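Local coordinates for GDSL-like protein (Roseburia intestinalis L1-82, PDB 6HH9), which probably removes acetyl groups from acetylated xylan as an SGNH-type (GDSL-like) esterase, and is seen here with beta-D-mannopyranose bound, at residues 106-111 against 139-144; 113-118 against 152-157. All blocks are in the same frame, centred on the assembly; numbering follows the deposited sequence.

Contact 1: residues 106-111 against 139-144; sequences EFSVND and LVHNVF. With BMA (beta-D-mannopyranose), chain E.
S108 OG lies 2.9 Å from H141 ND1, a hydrogen bond at the imidazole edge near the ring plane; a second histidine, H155, also bonds this hydroxyl. The contact joins the C-terminal ends of the neighbouring parallel strands 102-106 and 136-141 of the SGNH-hydrolase fold and the loops that follow them. S108-D111 (S-V-N-D) corresponds to the family's G-x-N-D block with serine in the glycine's place; in relatives the asparagine helps form the oxyanion hole. Next to the serine, N142 ND2 donates to E106 OE1 at 3.1 Å, with an almost straight N-H...O angle of 173°. The acceptor lies in the amide plane, but the N-H arrives from above the carboxylate, the two planes being 69° apart. E106 reaches across because its CG is anti to the backbone N (chi1 -168°) and the chain then bends; OE2 is held by T43. One water receives N-H bonds from S108 and N142 and donates to E106 OE1 (2.6 Å) and V140 O, replacing direct strand pairing where the backbones part. Another water donates to V140 O, accepts from F107 N and bonds S108 OG. Farther along, V109 supplies the apolar filling: CG1 packs over the peptide at V143 N (3.6 Å), while CG2 faces N142 CB. The F144 ring brings CE2 to V109 CB at 3.6 Å. Beyond it lies the mannose, C5 in the plane of the F144 ring at its edge, O4 oblique to it, and C6 3.6 Å from V109 O.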
loop_
_atom_site.group_PDB
_atom_site.type_symbol
_atom_site.label_atom_id
_atom_site.label_comp_id
_atom_site.label_asym_id
_atom_site.label_seq_id
_atom_site.Cartn_x
_atom_site.Cartn_y
_atom_site.Cartn_z
ATOM N N GLU A 106 6.247 2.159 -0.276
ATOM C CA GLU A 106 6.796 0.982 -0.926
ATOM C C GLU A 106 5.659 0.204 -1.587
ATOM O O GLU A 106 5.054 -0.654 -0.961
ATOM C CB GLU A 106 7.513 0.147 0.136
ATOM C CG GLU A 106 8.388 -0.961 -0.415
ATOM C CD GLU A 106 7.631 -2.200 -0.835
ATOM O OE1 GLU A 106 7.663 -2.533 -2.058
ATOM O OE2 GLU A 106 6.984 -2.803 0.057
ATOM N N PHE A 107 5.371 0.517 -2.851
ATOM C CA PHE A 107 4.280 -0.155 -3.602
ATOM C C PHE A 107 4.710 -0.449 -5.051
ATOM O O PHE A 107 3.874 -0.711 -5.911
ATOM C CB PHE A 107 2.995 0.691 -3.583
ATOM C CG PHE A 107 2.266 0.723 -2.264
ATOM C CD1 PHE A 107 1.739 -0.436 -1.718
ATOM C CD2 PHE A 107 2.084 1.913 -1.576
ATOM C CE1 PHE A 107 1.069 -0.408 -0.505
ATOM C CE2 PHE A 107 1.409 1.938 -0.367
ATOM C CZ PHE A 107 0.915 0.779 0.175
ATOM N N SER A 108 6.008 -0.473 -5.325
ATOM C CA SER A 108 6.458 -0.520 -6.708
ATOM C C SER A 108 6.506 -1.952 -7.272
ATOM O O SER A 108 6.747 -2.090 -8.466
ATOM C CB SER A 108 7.766 0.199 -6.871
ATOM O OG SER A 108 7.599 1.579 -6.553
ATOM N N VAL A 109 6.253 -2.993 -6.455
ATOM C CA VAL A 109 6.033 -4.362 -6.990
ATOM C C VAL A 109 4.631 -4.858 -6.639
ATOM O O VAL A 109 4.377 -6.047 -6.731
ATOM C CB VAL A 109 7.085 -5.391 -6.532
ATOM C CG1 VAL A 109 8.437 -5.143 -7.194
ATOM C CG2 VAL A 109 7.209 -5.488 -5.014
ATOM N N ASN A 110 3.731 -3.951 -6.254
ATOM C CA ASN A 110 2.328 -4.318 -5.994
ATOM C C ASN A 110 1.428 -3.602 -7.001
ATOM O O ASN A 110 0.534 -4.202 -7.564
ATOM C CB ASN A 110 1.916 -4.036 -4.551
ATOM C CG ASN A 110 2.383 -5.121 -3.608
ATOM O OD1 ASN A 110 3.345 -4.940 -2.874
ATOM N ND2 ASN A 110 1.710 -6.257 -3.633
ATOM N N ASP A 111 1.667 -2.304 -7.179
ATOM C CA ASP A 111 1.010 -1.514 -8.200
ATOM C C ASP A 111 1.430 -2.062 -9.565
ATOM O O ASP A 111 2.607 -2.349 -9.750
ATOM C CB ASP A 111 1.441 -0.042 -8.137
ATOM C CG ASP A 111 0.854 0.795 -7.018
ATOM O OD1 ASP A 111 0.368 0.208 -6.013
ATOM O OD2 ASP A 111 0.890 2.044 -7.170
ATOM N N LEU A 139 10.540 7.514 -1.141
ATOM C CA LEU A 139 9.956 6.484 -1.994
ATOM C C LEU A 139 10.978 5.358 -2.150
ATOM O O LEU A 139 12.172 5.622 -2.387
ATOM C CB LEU A 139 9.584 7.093 -3.347
ATOM C CG LEU A 139 8.675 8.313 -3.264
ATOM C CD1 LEU A 139 8.132 8.681 -4.633
ATOM C CD2 LEU A 139 7.526 8.083 -2.296
ATOM N N VAL A 140 10.506 4.117 -1.990
ATOM C CA VAL A 140 11.325 2.941 -2.177
ATOM C C VAL A 140 10.722 2.073 -3.282
ATOM O O VAL A 140 9.547 1.721 -3.247
ATOM C CB VAL A 140 11.475 2.187 -0.854
ATOM C CG1 VAL A 140 12.146 0.836 -1.042
ATOM C CG2 VAL A 140 12.245 3.038 0.144
ATOM N N HIS A 141 11.554 1.749 -4.271
ATOM C CA HIS A 141 11.154 0.934 -5.403
ATOM C C HIS A 141 11.822 -0.436 -5.321
ATOM O O HIS A 141 12.986 -0.584 -5.642
ATOM C CB HIS A 141 11.523 1.605 -6.732
ATOM C CG HIS A 141 11.109 3.030 -6.836
ATOM N ND1 HIS A 141 9.781 3.401 -6.871
ATOM C CD2 HIS A 141 11.842 4.164 -6.963
ATOM C CE1 HIS A 141 9.707 4.720 -6.981
ATOM N NE2 HIS A 141 10.963 5.216 -7.049
ATOM N N ASN A 142 11.058 -1.455 -4.921
ATOM C CA ASN A 142 11.545 -2.813 -5.024
ATOM C C ASN A 142 11.487 -3.228 -6.509
ATOM O O ASN A 142 11.110 -2.437 -7.390
ATOM C CB ASN A 142 10.819 -3.728 -4.040
ATOM C CG ASN A 142 11.407 -3.685 -2.640
ATOM O OD1 ASN A 142 12.589 -3.988 -2.432
ATOM N ND2 ASN A 142 10.580 -3.335 -1.662
ATOM N N VAL A 143 11.914 -4.463 -6.789
ATOM C CA VAL A 143 11.988 -4.998 -8.131
ATOM C C VAL A 143 11.676 -6.498 -8.088
ATOM O O VAL A 143 11.988 -7.176 -7.100
ATOM C CB VAL A 143 13.372 -4.712 -8.745
ATOM C CG1 VAL A 143 14.501 -5.347 -7.948
ATOM C CG2 VAL A 143 13.429 -5.134 -10.198
ATOM N N PHE A 144 11.054 -6.982 -9.167
ATOM C CA PHE A 144 10.869 -8.406 -9.438
ATOM C C PHE A 144 12.191 -8.989 -9.956
ATOM O O PHE A 144 12.676 -8.566 -10.996
ATOM C CB PHE A 144 9.776 -8.611 -10.492
ATOM C CG PHE A 144 8.367 -8.551 -9.971
ATOM C CD1 PHE A 144 7.747 -9.686 -9.479
ATOM C CD2 PHE A 144 7.663 -7.359 -9.982
ATOM C CE1 PHE A 144 6.454 -9.625 -8.990
ATOM C CE2 PHE A 144 6.364 -7.297 -9.505
ATOM C CZ PHE A 144 5.763 -8.428 -9.010
HETATM C C1 BMA E . 2.130 -11.628 -6.787
HETATM C C2 BMA E . 1.622 -12.369 -8.015
HETATM C C3 BMA E . 2.167 -11.842 -9.347
HETATM C C4 BMA E . 1.984 -10.329 -9.436
HETATM C C5 BMA E . 2.380 -9.643 -8.116
HETATM C C6 BMA E . 1.875 -8.197 -8.143
HETATM O O2 BMA E . 0.201 -12.244 -8.024
HETATM O O3 BMA E . 1.444 -12.469 -10.430
HETATM O O4 BMA E . 2.698 -9.742 -10.559
HETATM O O5 BMA E . 1.862 -10.239 -6.919
HETATM O O6 BMA E . 0.631 -8.127 -7.462
HETATM O O HOH W 1 8.445 -0.680 -3.778
HETATM O O HOH W 2 7.177 2.845 -3.882
#

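Contact 2: residues 113-118 against 152-157; sequences STEHFM and QLMHGR
The guanidinium of R157 has L153 CD1 over one face, 3.7 Å above the plane and offset toward the rim, while E115 OE2 stands at its edge near the plane. E115 OE2 and R157 NH1 are 4.3 Å apart, beyond a salt bridge, so the attraction between these opposite charges is probably modest. Within the first helix, H116 CD2 sits over the centre of the F117 ring, and F117 CD2 in turn lies in plane at the edge of the imidazole. The contact packs the N-terminal turn of helix 115-129 against the start of helix 152-162, two neighbouring helices of the SGNH alpha/beta fold. T114 is the N-cap of the former, and its carbonyl closes the first turn by accepting from M118 N. M154 fills the junction. Bent at chi2 (-66°) and again at chi3, its chain curls alongside the cap: CG touches S113 OG and T114 O, each at 3.4 Å, and SD continues over the T114 carbonyl. E115 crosses M154 at about a right angle, bringing OE2 within 4.0 Å of SD. On the neighbouring turn, M118 CB meets M154 CB at 3.9 Å. With CG anti to its backbone N (chi1 -164°), M118 lays CG and SD against M154 O and crosses R157 at about a right angle. A serine in place of M118 would keep CB but lose CG, SD and the terminal methyl, and would probably open a gap beside R157 CB and CD and leave the M154 side of the junction less tightly filled. The H155 ring stacks on Y121 of helix 115-129. Across the junction, M118 SD reaches R157 CB at 3.8 Å.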
loop_
_atom_site.group_PDB
_atom_site.type_symbol
_atom_site.label_atom_id
_atom_site.label_comp_id
_atom_site.label_asym_id
_atom_site.label_seq_id
_atom_site.Cartn_x
_atom_site.Cartn_y
_atom_site.Cartn_z
ATOM N N SER A 113 2.321 -1.096 -13.468
ATOM C CA SER A 113 2.845 0.111 -14.045
ATOM C C SER A 113 1.847 0.671 -15.054
ATOM O O SER A 113 2.110 0.659 -16.243
ATOM C CB SER A 113 4.192 -0.090 -14.667
ATOM O OG SER A 113 4.931 1.134 -14.634
ATOM N N THR A 114 0.715 1.181 -14.554
ATOM C CA THR A 114 -0.350 1.719 -15.401
ATOM C C THR A 114 -0.695 3.130 -14.928
ATOM O O THR A 114 -0.340 3.518 -13.821
ATOM C CB THR A 114 -1.588 0.818 -15.384
ATOM O OG1 THR A 114 -2.104 0.797 -14.051
ATOM C CG2 THR A 114 -1.288 -0.588 -15.841
ATOM N N GLU A 115 -1.388 3.876 -15.789
ATOM C CA GLU A 115 -1.814 5.245 -15.496
ATOM C C GLU A 115 -2.763 5.243 -14.283
ATOM O O GLU A 115 -2.758 6.185 -13.520
ATOM C CB GLU A 115 -2.486 5.869 -16.725
ATOM C CG GLU A 115 -1.524 6.175 -17.867
ATOM C CD GLU A 115 -0.592 7.355 -17.627
ATOM O OE1 GLU A 115 -1.055 8.369 -17.034
ATOM O OE2 GLU A 115 0.602 7.266 -18.032
ATOM N N HIS A 116 -3.569 4.179 -14.123
ATOM C CA HIS A 116 -4.470 4.032 -12.978
ATOM C C HIS A 116 -3.687 4.139 -11.660
ATOM O O HIS A 116 -4.045 4.924 -10.773
ATOM C CB HIS A 116 -5.270 2.730 -13.079
ATOM C CG HIS A 116 -5.981 2.351 -11.830
ATOM N ND1 HIS A 116 -7.227 2.826 -11.524
ATOM C CD2 HIS A 116 -5.638 1.525 -10.817
ATOM C CE1 HIS A 116 -7.626 2.315 -10.372
ATOM N NE2 HIS A 116 -6.676 1.508 -9.918
ATOM N N PHE A 117 -2.611 3.365 -11.543
ATOM C CA PHE A 117 -1.829 3.349 -10.332
ATOM C C PHE A 117 -0.935 4.603 -10.230
ATOM O O PHE A 117 -0.634 5.033 -9.114
ATOM C CB PHE A 117 -1.090 2.014 -10.205
ATOM C CG PHE A 117 -2.006 0.851 -9.890
ATOM C CD1 PHE A 117 -2.538 0.691 -8.619
ATOM C CD2 PHE A 117 -2.346 -0.076 -10.865
ATOM C CE1 PHE A 117 -3.389 -0.364 -8.322
ATOM C CE2 PHE A 117 -3.189 -1.139 -10.567
ATOM C CZ PHE A 117 -3.724 -1.274 -9.298
ATOM N N MET A 118 -0.552 5.237 -11.350
ATOM C CA MET A 118 0.109 6.568 -11.226
ATOM C C MET A 118 -0.854 7.538 -10.517
ATOM O O MET A 118 -0.418 8.334 -9.669
ATOM C CB MET A 118 0.564 7.192 -12.558
ATOM C CG MET A 118 1.565 8.345 -12.344
ATOM S SD MET A 118 2.521 8.952 -13.752
ATOM C CE MET A 118 1.158 9.580 -14.721
ATOM N N GLN A 152 8.133 1.356 -11.346
ATOM C CA GLN A 152 8.923 2.544 -11.050
ATOM C C GLN A 152 8.745 3.612 -12.139
ATOM O O GLN A 152 8.922 4.788 -11.869
ATOM C CB GLN A 152 10.404 2.214 -10.862
ATOM C CG GLN A 152 11.206 3.405 -10.354
ATOM C CD GLN A 152 12.654 3.087 -10.087
ATOM O OE1 GLN A 152 13.005 1.981 -9.677
ATOM N NE2 GLN A 152 13.511 4.065 -10.331
ATOM N N LEU A 153 8.377 3.212 -13.358
ATOM C CA LEU A 153 8.124 4.186 -14.409
ATOM C C LEU A 153 7.018 5.156 -13.961
ATOM O O LEU A 153 7.182 6.386 -14.119
ATOM C CB LEU A 153 7.749 3.478 -15.715
ATOM C CG LEU A 153 7.500 4.401 -16.911
ATOM C CD1 LEU A 153 8.751 5.186 -17.279
ATOM C CD2 LEU A 153 7.000 3.621 -18.120
ATOM N N MET A 154 5.906 4.619 -13.420
ATOM C CA MET A 154 4.762 5.447 -12.973
ATOM C C MET A 154 5.108 6.207 -11.675
ATOM O O MET A 154 4.751 7.373 -11.547
ATOM C CB MET A 154 3.495 4.614 -12.748
ATOM C CG MET A 154 3.003 3.870 -13.999
ATOM S SD MET A 154 2.431 4.916 -15.329
ATOM C CE MET A 154 3.757 4.729 -16.499
ATOM N N HIS A 155 5.791 5.558 -10.719
ATOM C CA HIS A 155 6.026 6.123 -9.375
ATOM C C HIS A 155 7.141 7.168 -9.408
ATOM O O HIS A 155 7.126 8.110 -8.616
ATOM C CB HIS A 155 6.371 5.028 -8.367
ATOM C CG HIS A 155 5.230 4.115 -8.107
ATOM N ND1 HIS A 155 5.383 2.898 -7.480
ATOM C CD2 HIS A 155 3.926 4.226 -8.431
ATOM C CE1 HIS A 155 4.213 2.308 -7.406
ATOM N NE2 HIS A 155 3.305 3.100 -7.983
ATOM N N GLY A 156 8.107 6.968 -10.313
ATOM C CA GLY A 156 9.179 7.924 -10.564
ATOM C C GLY A 156 8.648 9.267 -11.025
ATOM O O GLY A 156 9.094 10.280 -10.562
ATOM N N ARG A 157 7.661 9.265 -11.925
ATOM C CA ARG A 157 7.104 10.508 -12.446
ATOM C C ARG A 157 6.552 11.328 -11.277
ATOM O O ARG A 157 6.710 12.544 -11.249
ATOM C CB ARG A 157 6.087 10.231 -13.556
ATOM C CG ARG A 157 6.760 9.875 -14.877
ATOM C CD ARG A 157 5.879 9.129 -15.861
ATOM N NE ARG A 157 6.613 8.775 -17.066
ATOM C CZ ARG A 157 6.127 8.048 -18.068
ATOM N NH1 ARG A 157 4.901 7.559 -17.994
ATOM N NH2 ARG A 157 6.863 7.829 -19.142
#

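Overall arrangement
Along the chain the four segments alternate: 106-111 (contact 1), 113-118 (contact 2), 139-144 (contact 1), 152-157 (contact 2). Helix 115-129 is thus the crossover between parallel strands 102-106 and 136-141, and helix 152-162 follows the second strand. The contact centres lie 10 Å apart, contact 1 buried at the strand ends and contact 2 partly exposed on the helices. H155 connects them: besides its serine bond, its NE2 lies 2.8 Å from D111 OD2. H141 CB also packs on Q152 OE1. H155 thus ties helix 152-162 to the 106-111 loop, which probably lines the active site, whose likely Ser-His-Asp triad (S41, H193, D190) lies near V109.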